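Side-chain contacts in putative branched-chain amino acid ABC transporter (Chromobacterium violaceum, PDB 4PYR), which binds glutathione in the cleft of a periplasmic-binding-protein-like fold of the LppC lipoprotein family and may regulate an enzyme, its transport role being only putative: residues Ala114-Met117 with Arg118-Arg122; Phe219-Met222 with Pro223-Met227; Pro228-Pro231 with Ala232-Arg235. One frame throughout, in Å; residues are numbered along the deposited sequence. Where two conformers were deposited one is given.

Contact 1. Residues Ala114-Met117 with Arg118-Arg122; sequences ARLM and RDDSR
Leu116 lies over one face of the Asp120 carboxylate: its backbone O sits 3.5 Å from Asp120 CG, and on that same side its methyl CD1 comes within 4.0 Å of Asp120 OD2. Both residues belong to the C-terminal end of helix 106-119, which a Schellman motif closes. A chi1 of 171° swings the leucine's isobutyl group outward beside its own carbonyl carbon, with branch CD1 on the side of the acid, and the two side chains meet at a slant. The end of the carboxylate is held elsewhere, since OD2 hydrogen-bonds to Tyr200 OH; the same hydroxyl also bonds to Arg122 NE, so one tyrosine ties together two residues at the helix end. The guanidinium of Arg118 makes a cation-pi contact with Trp146.

Ordinary helical bonds run from Arg118 N to Ala114 O and from Asp119 N to Arg115 O, and the last of the series joins Asp120 N to Leu116 O at 2.9 Å. The chain then turns through Ser121, whose positive phi lets Arg122 N reach back to Met117 O (3.1 Å, 165° at the hydrogen) around the shorter bond from Ser121 N to Arg118 O (2.9 Å). The buried selenomethionine Met117 faces the interior of its lobe, packing on Phe142 of helix 133-150 and on Ala176 and Ala178 of strand 176-180. Past the turn, the aliphatic start of Arg122 lies against the carbonyl that its own amide bonds to, with Arg122 CG 3.4 Å from Met117 O.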
# COMPACT_ATOMS: atom_id res chain seq x y z
N ALA A 114 12.88 -7.39 1.16
CA ALA A 114 14.25 -7.62 1.55
C ALA A 114 14.31 -8.27 2.92
O ALA A 114 15.09 -9.18 3.11
CB ALA A 114 15.02 -6.31 1.55
N ARG A 115 13.52 -7.77 3.88
CA ARG A 115 13.47 -8.39 5.19
C ARG A 115 12.98 -9.85 5.17
O ARG A 115 13.55 -10.69 5.88
CB ARG A 115 12.65 -7.50 6.14
CG ARG A 115 13.31 -6.14 6.36
CD ARG A 115 12.75 -5.42 7.57
NE ARG A 115 11.42 -4.89 7.33
CZ ARG A 115 11.16 -3.66 6.86
NH1 ARG A 115 12.14 -2.81 6.56
NH2 ARG A 115 9.90 -3.28 6.67
N LEU A 116 11.97 -10.14 4.34
CA LEU A 116 11.45 -11.51 4.18
C LEU A 116 12.54 -12.44 3.68
O LEU A 116 12.72 -13.57 4.16
CB LEU A 116 10.25 -11.59 3.20
CG LEU A 116 9.75 -13.00 2.79
CD1 LEU A 116 9.23 -13.79 3.98
CD2 LEU A 116 8.68 -12.87 1.72
N MSE A 117 13.27 -11.95 2.69
CA MSE A 117 14.30 -12.78 2.14
C MSE A 117 15.43 -13.04 3.07
O MSE A 117 16.01 -14.14 3.07
CB MSE A 117 14.71 -12.14 0.84
CG MSE A 117 13.69 -12.40 -0.28
SE MSE A 117 14.07 -11.44 -1.93
CE MSE A 117 15.28 -12.82 -2.67
N ARG A 118 15.79 -12.06 3.89
CA ARG A 118 16.73 -12.29 4.96
C ARG A 118 16.24 -13.34 5.95
O ARG A 118 16.97 -14.27 6.31
CB ARG A 118 16.99 -10.98 5.69
CG ARG A 118 17.89 -10.07 4.91
CD ARG A 118 19.26 -10.69 4.82
NE ARG A 118 20.09 -10.43 6.00
CZ ARG A 118 21.40 -10.63 6.01
NH1 ARG A 118 21.99 -11.08 4.91
NH2 ARG A 118 22.11 -10.38 7.09
N ASP A 119 14.99 -13.22 6.36
CA ASP A 119 14.41 -14.22 7.24
C ASP A 119 14.49 -15.63 6.67
O ASP A 119 14.76 -16.60 7.40
CB ASP A 119 12.96 -13.94 7.53
CG ASP A 119 12.51 -14.68 8.75
OD1 ASP A 119 13.23 -14.61 9.79
OD2 ASP A 119 11.49 -15.38 8.66
N ASP A 120 14.28 -15.72 5.35
CA ASP A 120 14.35 -17.00 4.61
C ASP A 120 15.80 -17.44 4.29
O ASP A 120 15.99 -18.34 3.47
CB ASP A 120 13.58 -16.89 3.27
CG ASP A 120 12.06 -16.90 3.41
OD1 ASP A 120 11.55 -17.13 4.52
OD2 ASP A 120 11.36 -16.72 2.34
N SER A 121 16.81 -16.81 4.89
CA SER A 121 18.22 -17.18 4.75
C SER A 121 18.75 -17.18 3.33
O SER A 121 19.59 -18.01 2.96
CB SER A 121 18.53 -18.56 5.38
OG SER A 121 18.27 -18.55 6.77
N ARG A 122 18.25 -16.24 2.52
CA ARG A 122 18.80 -16.05 1.18
C ARG A 122 20.07 -15.26 1.37
O ARG A 122 20.01 -14.12 1.76
CB ARG A 122 17.82 -15.30 0.29
CG ARG A 122 16.45 -15.96 0.19
CD ARG A 122 16.55 -17.47 0.13
NE ARG A 122 15.22 -18.05 -0.07
CZ ARG A 122 14.97 -19.34 -0.09
NH1 ARG A 122 15.95 -20.21 0.07
NH2 ARG A 122 13.73 -19.76 -0.27

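Contact 2. Residues Phe219-Met222 with Pro223-Met227; sequences FIDM and PWFLM
Across the step from Met222 into the short helix 223-226, one carbonyl takes two first-turn amides: Leu226 N reaches Met222 O at 3.1 Å in the carbonyl plane, while Phe225 N comes in at 3.0 Å from above that plane, 54° out of it, on a more bent bond. Just upstream, Asp221 turns its carboxylate forward onto the next amide, and OD1 accepts from Met222 N (2.8 Å) on its anti side, tilted out of the carboxylate plane. The other oxygen, OD2, is bound by Arg249 in a salt bridge and by Asn206, which probably keeps this buried acid charged. With CG anti to its own N (chi1 -152°), Asp221 also leans against the Phe225 ring, whose CD2 is 3.6 Å from OD2; carboxylate and ring planes stand 54° apart.

Strand 218-220 lies between strands 199-201 and 290-298 of the mixed sheet, and the chain leaves its end here on the way to helix 245-265. That course is consistent with one of the interlobe crossings of type I periplasmic-binding-protein folds. Leu226 packs back over the departing strand with its two methyls divided: CD2 meets Phe219 CZ at 3.6 Å, and CD1 lies against Asp221, 3.8 Å from its CB. Selenomethionine Met222 runs extended alongside Phe225, pointing the same way, and forms an oblique Met-aromatic contact with SE 5.1 Å from the ring centroid. Its side chain also packs on Leu104 and on Ala252 of helix 245-265. Trp224 sets CD1 over the rim of one face of the Phe225 ring, 3.8 Å above the plane, and its indole NE1 bonds to Glu248.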
# COMPACT_ATOMS: atom_id res chain seq x y z
N PHE A 219 5.49 -14.03 -2.76
CA PHE A 219 5.26 -12.59 -2.80
C PHE A 219 4.57 -12.14 -1.51
O PHE A 219 4.17 -12.95 -0.70
CB PHE A 219 4.44 -12.25 -4.05
CG PHE A 219 3.00 -12.67 -3.98
CD1 PHE A 219 2.64 -13.99 -4.11
CD2 PHE A 219 1.99 -11.72 -3.80
CE1 PHE A 219 1.32 -14.38 -4.02
CE2 PHE A 219 0.66 -12.10 -3.77
CZ PHE A 219 0.32 -13.43 -3.85
N ILE A 220 4.55 -10.83 -1.32
CA ILE A 220 3.84 -10.23 -0.20
C ILE A 220 2.70 -9.40 -0.72
O ILE A 220 2.80 -8.77 -1.78
CB ILE A 220 4.79 -9.41 0.73
CG1 ILE A 220 5.55 -8.34 -0.05
CG2 ILE A 220 5.80 -10.34 1.40
CD1 ILE A 220 6.36 -7.43 0.84
N ASP A 221 1.60 -9.42 0.01
CA ASP A 221 0.43 -8.65 -0.35
C ASP A 221 -0.48 -8.56 0.88
O ASP A 221 -0.18 -9.12 1.92
CB ASP A 221 -0.31 -9.29 -1.55
CG ASP A 221 -1.08 -8.29 -2.41
OD1 ASP A 221 -1.34 -7.16 -2.00
OD2 ASP A 221 -1.43 -8.66 -3.57
N MSE A 222 -1.60 -7.89 0.72
CA MSE A 222 -2.57 -7.72 1.76
C MSE A 222 -3.17 -8.98 2.32
O MSE A 222 -3.49 -9.89 1.58
CB MSE A 222 -3.75 -6.96 1.21
CG MSE A 222 -3.36 -5.59 0.70
SE MSE A 222 -5.05 -4.67 0.32
CE MSE A 222 -4.13 -2.94 0.03
N PRO A 223 -3.39 -9.03 3.64
CA PRO A 223 -4.25 -10.07 4.24
C PRO A 223 -5.58 -10.22 3.51
O PRO A 223 -6.10 -11.36 3.38
CB PRO A 223 -4.47 -9.56 5.67
CG PRO A 223 -3.24 -8.80 5.94
CD PRO A 223 -2.89 -8.08 4.66
N TRP A 224 -6.09 -9.11 2.99
CA TRP A 224 -7.35 -9.12 2.28
C TRP A 224 -7.38 -10.20 1.16
O TRP A 224 -8.44 -10.82 0.92
CB TRP A 224 -7.61 -7.74 1.69
CG TRP A 224 -8.95 -7.61 1.03
CD1 TRP A 224 -9.21 -7.43 -0.30
CD2 TRP A 224 -10.21 -7.59 1.69
NE1 TRP A 224 -10.56 -7.32 -0.50
CE2 TRP A 224 -11.20 -7.40 0.71
CE3 TRP A 224 -10.61 -7.73 3.02
CZ2 TRP A 224 -12.55 -7.38 1.01
CZ3 TRP A 224 -11.95 -7.69 3.31
CH2 TRP A 224 -12.89 -7.51 2.32
N PHE A 225 -6.24 -10.40 0.50
CA PHE A 225 -6.10 -11.43 -0.53
C PHE A 225 -5.52 -12.74 0.00
O PHE A 225 -5.91 -13.84 -0.43
CB PHE A 225 -5.18 -10.93 -1.67
CG PHE A 225 -5.65 -9.64 -2.32
CD1 PHE A 225 -6.87 -9.55 -2.92
CD2 PHE A 225 -4.84 -8.54 -2.32
CE1 PHE A 225 -7.28 -8.37 -3.52
CE2 PHE A 225 -5.26 -7.34 -2.87
CZ PHE A 225 -6.46 -7.26 -3.50
N LEU A 226 -4.54 -12.67 0.89
CA LEU A 226 -3.74 -13.83 1.25
C LEU A 226 -4.21 -14.61 2.50
O LEU A 226 -3.71 -15.71 2.73
CB LEU A 226 -2.28 -13.42 1.45
CG LEU A 226 -1.60 -12.88 0.20
CD1 LEU A 226 -0.19 -12.46 0.52
CD2 LEU A 226 -1.64 -13.91 -0.92
N MSE A 227 -5.07 -14.02 3.32
CA MSE A 227 -5.43 -14.60 4.61
C MSE A 227 -6.93 -14.57 4.77
O MSE A 227 -7.46 -13.78 5.53
CB MSE A 227 -4.74 -13.77 5.69
CG MSE A 227 -3.24 -13.94 5.64
SE MSE A 227 -2.45 -12.92 7.15
CE MSE A 227 -3.13 -14.00 8.65

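Contact 3. Residues Pro228-Pro231 with Ala232-Arg235; sequences PAHP and AVQR
A chi1 of -177° carries the His230 imidazole away from its own N and over the start of the short, weakly bonded helix 231-235, and chi2 of -69° turns ND1 to the first amides. Ala232 N meets it at the ring edge, close to the ring plane, 3.1 Å from ND1 on a bent bond; Val233 N gives a weak one to the same atom at 3.4 Å. ND1 serves as acceptor to both, so any proton on this ring should sit on NE2. The ring carbon CE1 touches the Ala232 methyl at 3.5 Å, while Val233 crosses the histidine at about a right angle and presses CG2 on its CB, 3.6 Å away.

Gln234 comes from the far end of the turn. Its N bonds to His230 O (3.0 Å) almost straight in line with the carbonyl, and its chain, extended beyond CG, runs back past His230 O to the carbonyl of Pro228, whose O is only 3.0 Å from Gln234 CG, a tight approach; NE2 ends 3.3 Å from Ala229 CA. Asp276 of strand 274-277 packs on His230, Pro231 and Ala232, and Pro223 of helix 223-226 backs His230 and Val233. With a side-chain acceptor on the amides of the first turn and a proline as the next residue, His230 is the N-cap of helix 231-235.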
# COMPACT_ATOMS: atom_id res chain seq x y z
N PRO A 228 -7.65 -15.46 4.04
CA PRO A 228 -9.10 -15.47 4.12
C PRO A 228 -9.63 -15.64 5.54
O PRO A 228 -10.70 -15.08 5.86
CB PRO A 228 -9.52 -16.67 3.24
CG PRO A 228 -8.27 -17.29 2.74
CD PRO A 228 -7.12 -16.37 3.02
N ALA A 229 -8.89 -16.35 6.38
CA ALA A 229 -9.32 -16.61 7.76
C ALA A 229 -8.79 -15.62 8.82
O ALA A 229 -8.96 -15.84 10.03
CB ALA A 229 -8.98 -18.03 8.15
N HIS A 230 -8.13 -14.55 8.38
CA HIS A 230 -7.79 -13.45 9.26
C HIS A 230 -9.10 -12.90 9.82
O HIS A 230 -10.03 -12.67 9.08
CB HIS A 230 -7.05 -12.42 8.39
CG HIS A 230 -6.54 -11.21 9.11
ND1 HIS A 230 -7.36 -10.25 9.63
CD2 HIS A 230 -5.28 -10.74 9.25
CE1 HIS A 230 -6.64 -9.27 10.14
NE2 HIS A 230 -5.37 -9.53 9.90
N PRO A 231 -9.16 -12.64 11.14
CA PRO A 231 -10.41 -12.23 11.78
C PRO A 231 -11.03 -10.96 11.19
O PRO A 231 -12.23 -10.83 11.07
CB PRO A 231 -10.00 -12.05 13.27
CG PRO A 231 -8.52 -11.88 13.24
CD PRO A 231 -8.04 -12.73 12.10
N ALA A 232 -10.20 -9.98 10.82
CA ALA A 232 -10.74 -8.78 10.21
C ALA A 232 -11.14 -8.99 8.76
O ALA A 232 -12.15 -8.48 8.31
CB ALA A 232 -9.74 -7.63 10.33
N VAL A 233 -10.32 -9.73 8.02
CA VAL A 233 -10.61 -9.97 6.64
C VAL A 233 -12.02 -10.61 6.54
O VAL A 233 -12.83 -10.15 5.76
CB VAL A 233 -9.58 -10.87 5.97
CG1 VAL A 233 -10.06 -11.28 4.58
CG2 VAL A 233 -8.25 -10.17 5.88
N GLN A 234 -12.31 -11.57 7.40
CA GLN A 234 -13.59 -12.32 7.33
C GLN A 234 -14.82 -11.51 7.60
O GLN A 234 -15.89 -11.80 7.08
CB GLN A 234 -13.60 -13.43 8.39
CG GLN A 234 -12.60 -14.49 8.17
CD GLN A 234 -12.80 -15.62 9.14
OE1 GLN A 234 -13.24 -15.44 10.28
NE2 GLN A 234 -12.50 -16.78 8.69
N ARG A 235 -14.74 -10.51 8.47
CA ARG A 235 -15.98 -9.86 8.86
C ARG A 235 -16.50 -8.82 7.86
O ARG A 235 -17.63 -8.39 7.97
CB ARG A 235 -15.90 -9.27 10.29
CG ARG A 235 -14.98 -8.11 10.48
CD ARG A 235 -15.30 -7.47 11.83
NE ARG A 235 -14.45 -6.34 12.05
CZ ARG A 235 -13.30 -6.40 12.71
NH1 ARG A 235 -12.91 -7.57 13.22
NH2 ARG A 235 -12.55 -5.30 12.86

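Contacts 2 and 3 are consecutive in the chain, while contact 1 lies about a hundred residues earlier. Contact 1 ends helix 106-119, and its Leu116 CD2 packs on Ile220 CG2 of contact 2 at 3.8 Å, joining that helix to strand 218-220 although the two centres are 18 Å apart. Contacts 2 and 3 are closer, 11 Å between centres, and their two short helices touch directly: Pro223 O lies 3.5 Å from Val233 CG2. Contacts 1 and 3 stay apart, about 16 Å between nearest atoms. Of the three, contact 2 bears on the glutathione pocket: the Met222 side chain is about 4 Å from that of glutathione-binding Leu104 and about 8 Å from the ligand.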